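Local structure of magnetosome protein MamA (Magnetospirillum gryphiswaldense, 3AS8) at residues K14-A19 / A45-I50; D38-E43 / I69-D74; Q90-A95 / L120-R125; L98-A103 / F114-A119; V108-R113 / P141-V146. The protein probably serves as a tetratricopeptide-repeat scaffold on the magnetosome, recognising copies of itself to assemble into a larger protein complex. All coordinates share one frame; numbering follows the deposited sequence. Where two conformers were deposited one is given.

In the fold
From the N terminus, contact 1 closes the first loop by setting helix 5-20 against helix 42-54. Contact 2 starts before that loop is shut, from the entry of helix 42-54, and reaches the end of helix 58-71, so the two cross; Phe40 packs on Ala45 where they meet. Further on, contact 3 joins the start of helix 92-105 to the end of helix 110-122, and contact 4 lies within its span, pairing the same two helices nearer their middles. Contact 5 crosses both, carrying helix 110-122 on to helix 144-156. A salt bridge from Asp74 to Lys101 connects contact 2 with contact 4, linking the N-terminal and central parts of the solenoid.

Contact 1 (K14-A19 / A45-I50); sequences KGISHA and ALHLGI
Two helices of the TPR array that are not consecutive in the chain, 5-20 and 42-54, meet here through Ile16 and Ala19 on one side and His47 on the other. Helix 24-31 comes between them in sequence. The backbones are close: the CA atoms of Ala19 and His47 are 6.0 Å apart. At that spacing the methyl of Ala19 fits against the root of the histidine, with Ala19 CB 3.9 Å from His47 CB and 4.0 Å from His47 CD2. Ile16, one helical turn before, reaches over a face of the imidazole with its CG2 branch, 4.3 Å from His47 ND1. All three residues are buried, and the trio is part of the helix-to-helix packing of the tetratricopeptide solenoid. His47 CG lies beside its own backbone N (chi1 -72°), which lets the ring stand in the gap between the helices. The opposite face of the imidazole is taken by Leu46 CG. Rotation of the ring is restrained further by a hydrogen bond from His47 ND1 to Glu43 O in the preceding turn; as ND1 is the donor, this nitrogen, the nearer one to Ile16 CG2, is satisfied within its own helix. Beyond the pair, helix 24-31 packs on the alanine through Ala27, and Lys77 of helix 76-88 touches the histidine.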
# COMPACT_ATOMS: atom_id res chain seq x y z
N LYS A 14 2.61 23.15 11.17
CA LYS A 14 3.08 22.35 12.28
C LYS A 14 2.60 20.85 12.12
O LYS A 14 3.36 19.88 12.41
CB LYS A 14 2.67 22.97 13.62
CG LYS A 14 3.63 22.73 14.75
CD LYS A 14 3.29 23.64 15.96
CE LYS A 14 4.45 23.83 16.95
NZ LYS A 14 5.39 22.65 17.13
N GLY A 15 1.34 20.67 11.72
CA GLY A 15 0.76 19.34 11.60
C GLY A 15 1.40 18.46 10.54
O GLY A 15 1.75 17.29 10.74
N ILE A 16 1.54 19.05 9.37
CA ILE A 16 2.18 18.38 8.26
C ILE A 16 3.63 18.08 8.58
O ILE A 16 4.20 17.03 8.20
CB ILE A 16 2.05 19.22 7.00
CG1 ILE A 16 0.57 19.21 6.57
CG2 ILE A 16 2.99 18.69 5.92
CD1 ILE A 16 0.27 20.31 5.46
N SER A 17 4.27 19.00 9.27
CA SER A 17 5.63 18.72 9.68
C SER A 17 5.66 17.45 10.61
O SER A 17 6.44 16.49 10.40
CB SER A 17 6.21 19.97 10.32
OG SER A 17 7.52 19.73 10.72
N HIS A 18 4.77 17.44 11.60
CA HIS A 18 4.79 16.32 12.53
C HIS A 18 4.58 14.99 11.71
O HIS A 18 5.29 14.01 11.87
CB HIS A 18 3.68 16.45 13.55
CG HIS A 18 3.92 17.44 14.65
ND1 HIS A 18 5.11 17.55 15.32
CD2 HIS A 18 3.06 18.29 15.27
CE1 HIS A 18 5.00 18.46 16.27
NE2 HIS A 18 3.77 18.93 16.25
N ALA A 19 3.58 14.99 10.84
CA ALA A 19 3.21 13.78 10.11
C ALA A 19 4.37 13.25 9.21
O ALA A 19 4.65 12.05 9.11
CB ALA A 19 1.91 14.03 9.31
N ALA A 45 -5.72 16.74 4.29
CA ALA A 45 -6.47 15.47 4.36
C ALA A 45 -5.56 14.21 4.24
O ALA A 45 -5.75 13.21 4.95
CB ALA A 45 -7.63 15.42 3.33
N LEU A 46 -4.55 14.28 3.39
CA LEU A 46 -3.61 13.21 3.22
C LEU A 46 -2.80 12.92 4.48
O LEU A 46 -2.68 11.76 4.90
CB LEU A 46 -2.68 13.54 2.12
CG LEU A 46 -1.42 12.65 2.02
CD1 LEU A 46 -1.81 11.11 1.77
CD2 LEU A 46 -0.48 13.11 0.94
N HIS A 47 -2.22 13.97 5.07
CA HIS A 47 -1.43 13.78 6.27
C HIS A 47 -2.25 13.40 7.51
O HIS A 47 -1.83 12.55 8.30
CB HIS A 47 -0.48 14.96 6.39
CG HIS A 47 0.61 14.91 5.37
ND1 HIS A 47 0.55 15.58 4.15
CD2 HIS A 47 1.72 14.13 5.31
CE1 HIS A 47 1.63 15.28 3.44
NE2 HIS A 47 2.36 14.41 4.12
N LEU A 48 -3.45 13.96 7.66
CA LEU A 48 -4.29 13.58 8.77
C LEU A 48 -4.86 12.17 8.60
O LEU A 48 -5.09 11.45 9.57
CB LEU A 48 -5.43 14.59 8.97
CG LEU A 48 -6.48 14.35 10.06
CD1 LEU A 48 -5.89 14.20 11.54
CD2 LEU A 48 -7.42 15.60 9.96
N GLY A 49 -5.19 11.83 7.36
CA GLY A 49 -5.58 10.45 6.99
C GLY A 49 -4.50 9.47 7.41
O GLY A 49 -4.80 8.54 8.11
N ILE A 50 -3.27 9.70 6.99
CA ILE A 50 -2.08 8.88 7.38
C ILE A 50 -1.99 8.78 8.89
O ILE A 50 -1.93 7.71 9.45
CB ILE A 50 -0.80 9.47 6.75
CG1 ILE A 50 -0.70 9.18 5.25
CG2 ILE A 50 0.58 8.91 7.39
CD1 ILE A 50 0.65 9.78 4.62

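Contact 2 (D38-E43 / I69-D74); sequences DAFDVE and IADAPD
Phe40 and Asp71 both hold CG opposite the backbone N (chi1 -162° and 178°), and these extended first torsions send ring and carboxylate past each other in opposite directions. The ring leads with one side: Phe40 CD2 comes 3.7 Å from Asp71 CG, and Phe40 CE2 lies 3.8 Å from Asp71 CB. Asp71 OD2 sits at the ring edge and in its plane, while the carboxylate as a whole is turned 66° from that plane. Val42 continues the contact, its CB 3.8 Å from Asp71 OD2 and its CG2 4.0 Å from Ala72 CB. The contact thus joins the entry of helix 42-54 to the C-terminal end of helix 58-71, near the surface of the TPR array. Asp41 caps the entering helix through OD1, weakly to Glu43 N and also to Val44 N, and its OD2 makes a salt bridge with Arg12. A water ties the two segments together: it donates to Phe40 O and, at 3.2 Å, to Asp71 OD2, and it accepts weakly from Val42 N. The chemistry is mixed, then: the edge of the Phe40 ring and the donating water both put partial positive charge near Asp71 OD2, and together they would probably favour the charged carboxylate slightly.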
# COMPACT_ATOMS: atom_id res chain seq x y z
N ASP A 38 -15.46 21.44 4.09
CA ASP A 38 -16.05 22.40 3.10
C ASP A 38 -14.97 23.19 2.37
O ASP A 38 -15.09 23.40 1.16
CB ASP A 38 -17.02 23.40 3.72
CG ASP A 38 -17.75 22.84 4.90
OD1 ASP A 38 -17.33 23.20 6.04
OD2 ASP A 38 -18.70 22.04 4.68
N ALA A 39 -13.93 23.63 3.11
CA ALA A 39 -12.77 24.28 2.48
C ALA A 39 -11.69 23.21 2.39
O ALA A 39 -10.61 23.29 3.01
CB ALA A 39 -12.30 25.50 3.30
N PHE A 40 -11.98 22.19 1.59
CA PHE A 40 -11.10 21.03 1.48
C PHE A 40 -9.62 21.25 0.99
O PHE A 40 -9.40 21.80 -0.08
CB PHE A 40 -11.78 19.97 0.63
CG PHE A 40 -11.16 18.62 0.80
CD1 PHE A 40 -11.49 17.83 1.91
CD2 PHE A 40 -10.17 18.17 -0.09
CE1 PHE A 40 -10.90 16.61 2.09
CE2 PHE A 40 -9.57 16.92 0.10
CZ PHE A 40 -9.93 16.16 1.18
N ASP A 41 -8.62 20.74 1.74
CA ASP A 41 -7.16 20.90 1.46
C ASP A 41 -6.52 19.51 1.38
O ASP A 41 -6.50 18.83 2.41
CB ASP A 41 -6.55 21.71 2.60
CG ASP A 41 -5.01 21.91 2.52
OD1 ASP A 41 -4.19 21.07 2.04
OD2 ASP A 41 -4.59 22.97 3.02
N VAL A 42 -6.01 19.11 0.20
CA VAL A 42 -5.63 17.67 -0.04
C VAL A 42 -4.42 17.29 0.81
O VAL A 42 -4.35 16.18 1.35
CB VAL A 42 -5.40 17.31 -1.55
CG1 VAL A 42 -4.23 18.04 -2.14
CG2 VAL A 42 -5.15 15.80 -1.74
N GLU A 43 -3.53 18.23 1.03
CA GLU A 43 -2.29 17.93 1.77
C GLU A 43 -2.57 17.75 3.27
O GLU A 43 -1.94 16.89 3.93
CB GLU A 43 -1.32 19.06 1.47
CG GLU A 43 0.11 18.67 1.34
CD GLU A 43 0.39 17.56 0.36
OE1 GLU A 43 1.13 16.63 0.77
OE2 GLU A 43 -0.09 17.59 -0.79
N ILE A 69 -8.72 11.44 -2.62
CA ILE A 69 -8.62 10.86 -3.97
C ILE A 69 -9.82 11.34 -4.82
O ILE A 69 -9.68 11.45 -6.01
CB ILE A 69 -8.41 9.32 -3.98
CG1 ILE A 69 -7.47 8.88 -5.15
CG2 ILE A 69 -9.73 8.59 -4.08
CD1 ILE A 69 -6.01 9.53 -5.19
N ALA A 70 -10.96 11.67 -4.21
CA ALA A 70 -12.07 12.28 -4.98
C ALA A 70 -11.70 13.71 -5.48
O ALA A 70 -12.07 14.13 -6.56
CB ALA A 70 -13.41 12.27 -4.18
N ASP A 71 -10.99 14.46 -4.67
CA ASP A 71 -10.59 15.83 -4.98
C ASP A 71 -9.37 15.92 -5.91
O ASP A 71 -9.19 16.88 -6.69
CB ASP A 71 -10.23 16.48 -3.64
CG ASP A 71 -9.75 17.90 -3.79
OD1 ASP A 71 -10.56 18.74 -4.19
OD2 ASP A 71 -8.56 18.19 -3.51
N ALA A 72 -8.46 14.97 -5.76
CA ALA A 72 -7.19 14.97 -6.50
C ALA A 72 -6.98 13.53 -7.02
O ALA A 72 -6.16 12.77 -6.45
CB ALA A 72 -6.07 15.43 -5.57
N PRO A 73 -7.73 13.14 -8.08
CA PRO A 73 -7.73 11.74 -8.58
C PRO A 73 -6.38 11.21 -9.06
O PRO A 73 -6.18 9.99 -9.05
CB PRO A 73 -8.74 11.74 -9.74
CG PRO A 73 -9.11 13.19 -10.00
CD PRO A 73 -8.64 14.03 -8.85
N ASP A 74 -5.49 12.08 -9.51
CA ASP A 74 -4.18 11.63 -9.99
C ASP A 74 -3.07 11.76 -8.96
O ASP A 74 -1.92 11.61 -9.33
CB ASP A 74 -3.77 12.35 -11.30
CG ASP A 74 -4.89 12.29 -12.37
OD1 ASP A 74 -5.42 13.37 -12.74
OD2 ASP A 74 -5.26 11.15 -12.78
O HOH W 1 -7.12 20.41 -1.76

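Contact 3 (Q90-A95 / L120-R125); sequences QKYDLA and LDNLGR
Asn122 ND2 donates to Val118 O one turn back in its own helix, and this bond helps fix an amide that lies flat along the ring of Tyr92. Ring and amide planes are only 2° apart, a stack with the amide shifted toward the phenol end: Asn122 CG is 3.5 Å from Tyr92 CZ, and Asn122 ND2 is 3.5 Å from the same carbon. Nearer the root, Asn122 CB sits over that face in a CH-pi contact, 3.6 Å from the centroid of the Tyr92 ring and 20° off its normal. Gln90 CA covers the opposite face, so the phenol is sandwiched between the residue that ends helix 76-88 and a residue from the last turn of helix 110-122. Toward the backbone from the stack, Leu123 CG rests 4.0 Å from Tyr92 CB, and Leu123 CD1 lies 3.9 Å from Tyr92 O. Both segments are corners of the TPR solenoid where one helix gives way to the next. Gln90 and Gly124 each carry positive phi and close a Schellman motif, the second through bonds from Gly124 N to Asp121 O and from Arg125 N to Leu120 O. With the Val118 bond helping to hold its amide parallel to the ring, Asn122 presents a flat surface to the tyrosine, and the attraction is probably mostly dispersion together with the CH-pi contact.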
# COMPACT_ATOMS: atom_id res chain seq x y z
N GLN A 90 -8.52 -5.85 3.75
CA GLN A 90 -9.20 -6.77 2.78
C GLN A 90 -10.30 -6.16 1.95
O GLN A 90 -11.28 -6.86 1.55
CB GLN A 90 -9.69 -8.02 3.53
CG GLN A 90 -8.53 -8.54 4.38
CD GLN A 90 -8.57 -10.01 4.82
OE1 GLN A 90 -7.62 -10.45 5.49
NE2 GLN A 90 -9.63 -10.73 4.51
N LYS A 91 -10.19 -4.87 1.69
CA LYS A 91 -10.97 -4.28 0.68
C LYS A 91 -10.21 -4.40 -0.60
O LYS A 91 -9.84 -3.40 -1.23
CB LYS A 91 -11.31 -2.83 1.00
CG LYS A 91 -12.32 -2.70 2.13
CD LYS A 91 -13.59 -2.17 1.60
CE LYS A 91 -14.44 -3.28 1.06
NZ LYS A 91 -15.63 -2.79 0.32
N TYR A 92 -10.03 -5.65 -1.04
CA TYR A 92 -9.18 -5.96 -2.22
C TYR A 92 -9.70 -5.36 -3.48
O TYR A 92 -8.93 -4.86 -4.32
CB TYR A 92 -9.12 -7.45 -2.37
CG TYR A 92 -8.46 -8.14 -1.19
CD1 TYR A 92 -7.17 -7.83 -0.84
CD2 TYR A 92 -9.15 -9.10 -0.45
CE1 TYR A 92 -6.55 -8.47 0.19
CE2 TYR A 92 -8.54 -9.77 0.55
CZ TYR A 92 -7.24 -9.43 0.87
OH TYR A 92 -6.62 -10.07 1.88
N ASP A 93 -11.02 -5.30 -3.61
CA ASP A 93 -11.61 -4.72 -4.79
C ASP A 93 -11.40 -3.23 -4.96
O ASP A 93 -11.26 -2.74 -6.09
CB ASP A 93 -13.09 -5.05 -4.84
CG ASP A 93 -13.88 -4.29 -3.74
OD1 ASP A 93 -13.53 -4.41 -2.51
OD2 ASP A 93 -14.80 -3.55 -4.15
N LEU A 94 -11.42 -2.47 -3.85
CA LEU A 94 -11.11 -1.04 -3.95
C LEU A 94 -9.60 -0.79 -4.18
O LEU A 94 -9.19 0.26 -4.72
CB LEU A 94 -11.59 -0.32 -2.66
CG LEU A 94 -13.10 -0.43 -2.41
CD1 LEU A 94 -13.52 0.43 -1.20
CD2 LEU A 94 -13.87 -0.04 -3.72
N ALA A 95 -8.82 -1.72 -3.70
CA ALA A 95 -7.36 -1.61 -3.75
C ALA A 95 -6.87 -1.71 -5.19
O ALA A 95 -6.03 -0.96 -5.59
CB ALA A 95 -6.74 -2.70 -2.84
N LEU A 120 -5.46 -9.30 -6.26
CA LEU A 120 -5.93 -10.08 -7.41
C LEU A 120 -6.13 -11.54 -7.04
O LEU A 120 -7.20 -12.12 -7.34
CB LEU A 120 -4.98 -9.91 -8.59
CG LEU A 120 -4.98 -8.53 -9.26
CD1 LEU A 120 -3.72 -8.35 -10.14
CD2 LEU A 120 -6.24 -8.17 -10.07
N ASP A 121 -5.15 -12.15 -6.35
CA ASP A 121 -5.26 -13.53 -5.92
C ASP A 121 -6.47 -13.72 -5.00
O ASP A 121 -7.24 -14.71 -5.13
CB ASP A 121 -3.99 -14.02 -5.24
CG ASP A 121 -4.11 -15.46 -4.74
OD1 ASP A 121 -4.84 -15.68 -3.77
OD2 ASP A 121 -3.45 -16.37 -5.31
N ASN A 122 -6.66 -12.77 -4.09
CA ASN A 122 -7.82 -12.85 -3.18
C ASN A 122 -9.13 -12.75 -3.85
O ASN A 122 -10.10 -13.38 -3.37
CB ASN A 122 -7.72 -11.86 -2.01
CG ASN A 122 -6.79 -12.39 -0.95
OD1 ASN A 122 -7.18 -13.29 -0.24
ND2 ASN A 122 -5.52 -11.93 -0.92
N LEU A 123 -9.17 -12.03 -4.95
CA LEU A 123 -10.33 -11.86 -5.75
C LEU A 123 -10.56 -13.00 -6.72
O LEU A 123 -11.48 -12.91 -7.54
CB LEU A 123 -10.26 -10.55 -6.52
CG LEU A 123 -10.32 -9.25 -5.69
CD1 LEU A 123 -9.89 -7.94 -6.44
CD2 LEU A 123 -11.76 -9.13 -5.16
N GLY A 124 -9.70 -14.03 -6.68
CA GLY A 124 -9.85 -15.17 -7.57
C GLY A 124 -9.36 -14.95 -9.02
O GLY A 124 -9.60 -15.80 -9.86
N ARG A 125 -8.62 -13.86 -9.27
CA ARG A 125 -8.05 -13.50 -10.57
C ARG A 125 -6.60 -14.06 -10.61
O ARG A 125 -5.63 -13.31 -10.57
CB ARG A 125 -8.08 -11.97 -10.70
CG ARG A 125 -9.52 -11.45 -10.75
CD ARG A 125 -9.73 -9.97 -11.08
NE ARG A 125 -10.94 -9.80 -11.91
CZ ARG A 125 -12.20 -9.75 -11.47
NH1 ARG A 125 -12.50 -9.87 -10.17
NH2 ARG A 125 -13.19 -9.57 -12.34

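Contact 4 (L98-A103 / F114-A119); sequences LLVKVA and FRLGVA. With SO4 (sulfate ion), chain C.
Leu99 and Leu116 mark the closest backbone approach, CA to CA 5.9 Å, between helical segments that run nearly antiparallel at 152°, their axes 9.6 Å apart. Leu99 pushes its CD1 branch against the opposing backbone, 3.6 Å from Leu116 N, while Leu99 CB and Leu116 CB meet at 4.0 Å. With CG anti to the backbone N (chi1 173°), Leu116 extends its fork toward the other helix, where CD2 lies 4.0 Å from Val100 CG2. Helices 92-105 and 110-122 are consecutive and packed antiparallel, as throughout a tetratricopeptide solenoid; Val112 adds to the same seam by packing on Leu99. Leu99 CD1 also rests on Arg115, nearest its backbone C and then its CB, and the arginine chain bends at chi2 and leads away. At its far end the guanidinium presents an edge to a sulfate ion, probably from the crystallisation liquor: Arg115 NH2 donates to sulfate O4 at 3.0 Å, and NH1 donates weakly to O2. Phe114 CE2 lies over one guanidinium face.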
# COMPACT_ATOMS: atom_id res chain seq x y z
N LEU A 98 -6.42 1.47 -7.64
CA LEU A 98 -5.46 2.41 -7.12
C LEU A 98 -4.03 1.87 -7.32
O LEU A 98 -3.14 2.59 -7.79
CB LEU A 98 -5.73 2.68 -5.60
CG LEU A 98 -7.07 3.41 -5.24
CD1 LEU A 98 -7.42 3.30 -3.73
CD2 LEU A 98 -7.07 4.85 -5.68
N LEU A 99 -3.82 0.61 -6.95
CA LEU A 99 -2.51 -0.01 -7.13
C LEU A 99 -2.10 -0.18 -8.62
O LEU A 99 -0.92 -0.06 -8.90
CB LEU A 99 -2.39 -1.35 -6.36
CG LEU A 99 -2.61 -1.28 -4.88
CD1 LEU A 99 -2.61 -2.70 -4.24
CD2 LEU A 99 -1.65 -0.34 -4.12
N VAL A 100 -3.02 -0.49 -9.54
CA VAL A 100 -2.71 -0.44 -10.95
C VAL A 100 -2.17 0.92 -11.34
O VAL A 100 -1.19 1.02 -12.07
CB VAL A 100 -3.94 -0.85 -11.82
CG1 VAL A 100 -3.75 -0.62 -13.42
CG2 VAL A 100 -4.31 -2.32 -11.51
N LYS A 101 -2.81 1.99 -10.87
CA LYS A 101 -2.42 3.32 -11.28
C LYS A 101 -1.10 3.68 -10.67
O LYS A 101 -0.22 4.26 -11.32
CB LYS A 101 -3.52 4.31 -10.87
CG LYS A 101 -3.19 5.79 -11.16
CD LYS A 101 -4.27 6.70 -10.49
CE LYS A 101 -4.30 8.10 -11.09
NZ LYS A 101 -4.90 8.16 -12.41
N VAL A 102 -0.89 3.31 -9.43
CA VAL A 102 0.38 3.62 -8.78
C VAL A 102 1.51 2.83 -9.43
O VAL A 102 2.54 3.40 -9.75
CB VAL A 102 0.37 3.34 -7.27
CG1 VAL A 102 1.74 3.50 -6.70
CG2 VAL A 102 -0.68 4.19 -6.54
N ALA A 103 1.28 1.54 -9.67
CA ALA A 103 2.33 0.71 -10.34
C ALA A 103 2.70 1.26 -11.74
O ALA A 103 3.85 1.19 -12.11
CB ALA A 103 1.93 -0.78 -10.41
N PHE A 114 3.60 -6.13 -5.53
CA PHE A 114 3.35 -7.33 -4.70
C PHE A 114 1.94 -7.36 -4.10
O PHE A 114 1.24 -8.30 -4.32
CB PHE A 114 4.37 -7.48 -3.65
CG PHE A 114 4.18 -8.71 -2.82
CD1 PHE A 114 4.40 -9.99 -3.34
CD2 PHE A 114 3.67 -8.62 -1.54
CE1 PHE A 114 4.18 -11.08 -2.61
CE2 PHE A 114 3.49 -9.68 -0.80
CZ PHE A 114 3.71 -10.93 -1.29
N ARG A 115 1.51 -6.25 -3.48
CA ARG A 115 0.20 -6.17 -2.87
C ARG A 115 -0.92 -6.18 -3.89
O ARG A 115 -1.99 -6.73 -3.63
CB ARG A 115 0.10 -4.94 -1.92
CG ARG A 115 1.21 -4.94 -0.81
CD ARG A 115 1.08 -6.05 0.13
NE ARG A 115 2.25 -6.06 0.98
CZ ARG A 115 2.55 -7.00 1.86
NH1 ARG A 115 3.70 -6.90 2.53
NH2 ARG A 115 1.73 -8.03 2.09
N LEU A 116 -0.66 -5.64 -5.07
CA LEU A 116 -1.58 -5.75 -6.17
C LEU A 116 -1.79 -7.22 -6.56
O LEU A 116 -2.92 -7.70 -6.75
CB LEU A 116 -1.06 -4.99 -7.37
CG LEU A 116 -1.87 -5.16 -8.68
CD1 LEU A 116 -3.33 -4.80 -8.47
CD2 LEU A 116 -1.22 -4.32 -9.85
N GLY A 117 -0.71 -7.98 -6.70
CA GLY A 117 -0.88 -9.40 -6.85
C GLY A 117 -1.70 -10.10 -5.76
O GLY A 117 -2.52 -10.98 -6.06
N VAL A 118 -1.44 -9.78 -4.50
CA VAL A 118 -2.15 -10.36 -3.40
C VAL A 118 -3.62 -10.05 -3.53
O VAL A 118 -4.43 -10.91 -3.24
CB VAL A 118 -1.66 -9.88 -1.99
CG1 VAL A 118 -2.50 -10.47 -0.87
CG2 VAL A 118 -0.19 -10.36 -1.75
N ALA A 119 -3.95 -8.84 -3.96
CA ALA A 119 -5.35 -8.44 -4.04
C ALA A 119 -6.07 -9.22 -5.10
O ALA A 119 -7.20 -9.72 -4.86
CB ALA A 119 -5.51 -6.89 -4.30
S SO4 C . 3.26 -9.22 5.36
O1 SO4 C . 2.43 -8.04 5.61
O2 SO4 C . 4.67 -8.83 5.24
O3 SO4 C . 3.13 -10.15 6.48
O4 SO4 C . 2.82 -9.94 4.16

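Contact 5 (V108-R113 / P141-V146); sequences VNFNVR and PNEGKV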
# COMPACT_ATOMS: atom_id res chain seq x y z
N VAL A 108 9.07 0.99 -10.28
CA VAL A 108 10.08 0.33 -9.47
C VAL A 108 9.66 0.08 -8.03
O VAL A 108 10.46 -0.37 -7.22
CB VAL A 108 11.49 0.96 -9.65
CG1 VAL A 108 11.96 0.67 -11.12
CG2 VAL A 108 11.56 2.51 -9.29
N ASN A 109 8.38 0.33 -7.73
CA ASN A 109 7.85 0.13 -6.39
C ASN A 109 7.42 -1.33 -6.23
O ASN A 109 6.38 -1.77 -6.78
CB ASN A 109 6.70 1.10 -6.11
CG ASN A 109 6.24 1.05 -4.72
OD1 ASN A 109 6.21 -0.01 -4.11
ND2 ASN A 109 5.88 2.23 -4.15
N PHE A 110 8.24 -2.10 -5.54
CA PHE A 110 8.03 -3.53 -5.38
C PHE A 110 6.78 -3.84 -4.54
O PHE A 110 5.97 -4.62 -4.95
CB PHE A 110 9.24 -4.19 -4.74
CG PHE A 110 9.02 -5.64 -4.34
CD1 PHE A 110 9.28 -6.67 -5.24
CD2 PHE A 110 8.55 -5.97 -3.07
CE1 PHE A 110 9.08 -7.98 -4.84
CE2 PHE A 110 8.33 -7.29 -2.69
CZ PHE A 110 8.58 -8.27 -3.55
N ASN A 111 6.67 -3.24 -3.36
CA ASN A 111 5.55 -3.47 -2.47
C ASN A 111 4.23 -3.25 -3.17
O ASN A 111 3.33 -4.02 -3.00
CB ASN A 111 5.62 -2.67 -1.16
CG ASN A 111 4.67 -3.19 -0.11
OD1 ASN A 111 4.59 -4.40 0.10
ND2 ASN A 111 3.87 -2.31 0.49
N VAL A 112 4.09 -2.15 -3.86
CA VAL A 112 2.83 -1.86 -4.57
C VAL A 112 2.47 -2.99 -5.54
O VAL A 112 1.35 -3.54 -5.53
CB VAL A 112 2.86 -0.48 -5.27
CG1 VAL A 112 1.71 -0.38 -6.37
CG2 VAL A 112 2.68 0.69 -4.28
N ARG A 113 3.45 -3.49 -6.31
CA ARG A 113 3.15 -4.51 -7.30
C ARG A 113 2.85 -5.82 -6.59
O ARG A 113 1.97 -6.55 -7.00
CB ARG A 113 4.38 -4.72 -8.23
CG ARG A 113 4.25 -5.80 -9.26
CD ARG A 113 3.07 -5.64 -10.16
NE ARG A 113 3.25 -4.59 -11.14
CZ ARG A 113 2.39 -4.31 -12.13
NH1 ARG A 113 2.69 -3.37 -12.99
NH2 ARG A 113 1.29 -5.00 -12.32
N PRO A 141 14.43 -10.46 -7.66
CA PRO A 141 14.35 -11.83 -8.05
C PRO A 141 14.72 -12.80 -6.93
O PRO A 141 14.61 -14.01 -7.15
CB PRO A 141 15.44 -11.96 -9.13
CG PRO A 141 15.75 -10.62 -9.58
CD PRO A 141 15.33 -9.65 -8.53
N ASN A 142 15.27 -12.27 -5.86
CA ASN A 142 15.65 -13.12 -4.74
C ASN A 142 14.58 -13.11 -3.60
O ASN A 142 14.80 -13.68 -2.53
CB ASN A 142 17.09 -12.85 -4.23
CG ASN A 142 18.15 -13.49 -5.12
OD1 ASN A 142 17.86 -14.07 -6.19
ND2 ASN A 142 19.41 -13.39 -4.67
N GLU A 143 13.41 -12.56 -3.89
CA GLU A 143 12.27 -12.64 -2.95
C GLU A 143 11.50 -13.98 -3.07
O GLU A 143 10.61 -14.20 -3.93
CB GLU A 143 11.34 -11.43 -3.06
CG GLU A 143 11.89 -10.12 -2.55
CD GLU A 143 11.52 -9.73 -1.09
OE1 GLU A 143 10.93 -10.54 -0.32
OE2 GLU A 143 11.86 -8.57 -0.70
N GLY A 144 11.87 -14.90 -2.18
CA GLY A 144 11.15 -16.13 -1.97
C GLY A 144 9.64 -16.05 -1.80
O GLY A 144 8.93 -16.89 -2.35
N LYS A 145 9.15 -15.04 -1.07
CA LYS A 145 7.72 -14.92 -0.85
C LYS A 145 7.02 -14.73 -2.20
O LYS A 145 5.79 -14.97 -2.29
CB LYS A 145 7.35 -13.78 0.15
CG LYS A 145 7.51 -12.33 -0.40
CD LYS A 145 7.14 -11.26 0.68
CE LYS A 145 7.27 -9.89 0.16
NZ LYS A 145 6.73 -8.85 1.11
N VAL A 146 7.71 -14.18 -3.21
CA VAL A 146 7.02 -13.92 -4.47
C VAL A 146 6.84 -15.27 -5.22
O VAL A 146 5.77 -15.58 -5.77
CB VAL A 146 7.74 -12.88 -5.36
CG1 VAL A 146 6.86 -12.67 -6.70
CG2 VAL A 146 7.89 -11.63 -4.60
O HOH W 2 6.56 -6.24 -0.14
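Phe110 sets out from CB with its ring carbon CG anti to the backbone N (chi1 171°), which aims the ring at segment 141-146. Along one side of the ring, CE1 comes 3.8 Å from Val146 CG2; along the other, CE2 meets Lys145 CE at 4.0 Å. CZ at the tip goes deepest, 3.6 Å from Val146 CG2 and 3.9 Å from Glu143 CG. Both the valine methyl and the lysine CE lie at the ring edge, near its plane, so the phenyl enters rim first. Glu143 crosses it obliquely, its carboxylate 18° from the ring plane and its OE2 in a salt bridge with Arg140. Past CE, Lys145 NZ donates to a water at 2.9 Å, and that water donates to Asn111 OD1 at 2.7 Å, a bridge alongside the apolar contact. Asn111 OD1 also receives Arg115 NE, and Lys145 makes a cation-pi contact with Phe114. The start of helix 110-122 is secured by its N-cap, Asn109 OD1 taking Val112 N at 3.0 Å. Two helix N termini thus stand side by side, with helix 126-139 between them in sequence and Ala136 touching Phe110, the stacking of alternate helices found in a TPR superhelix.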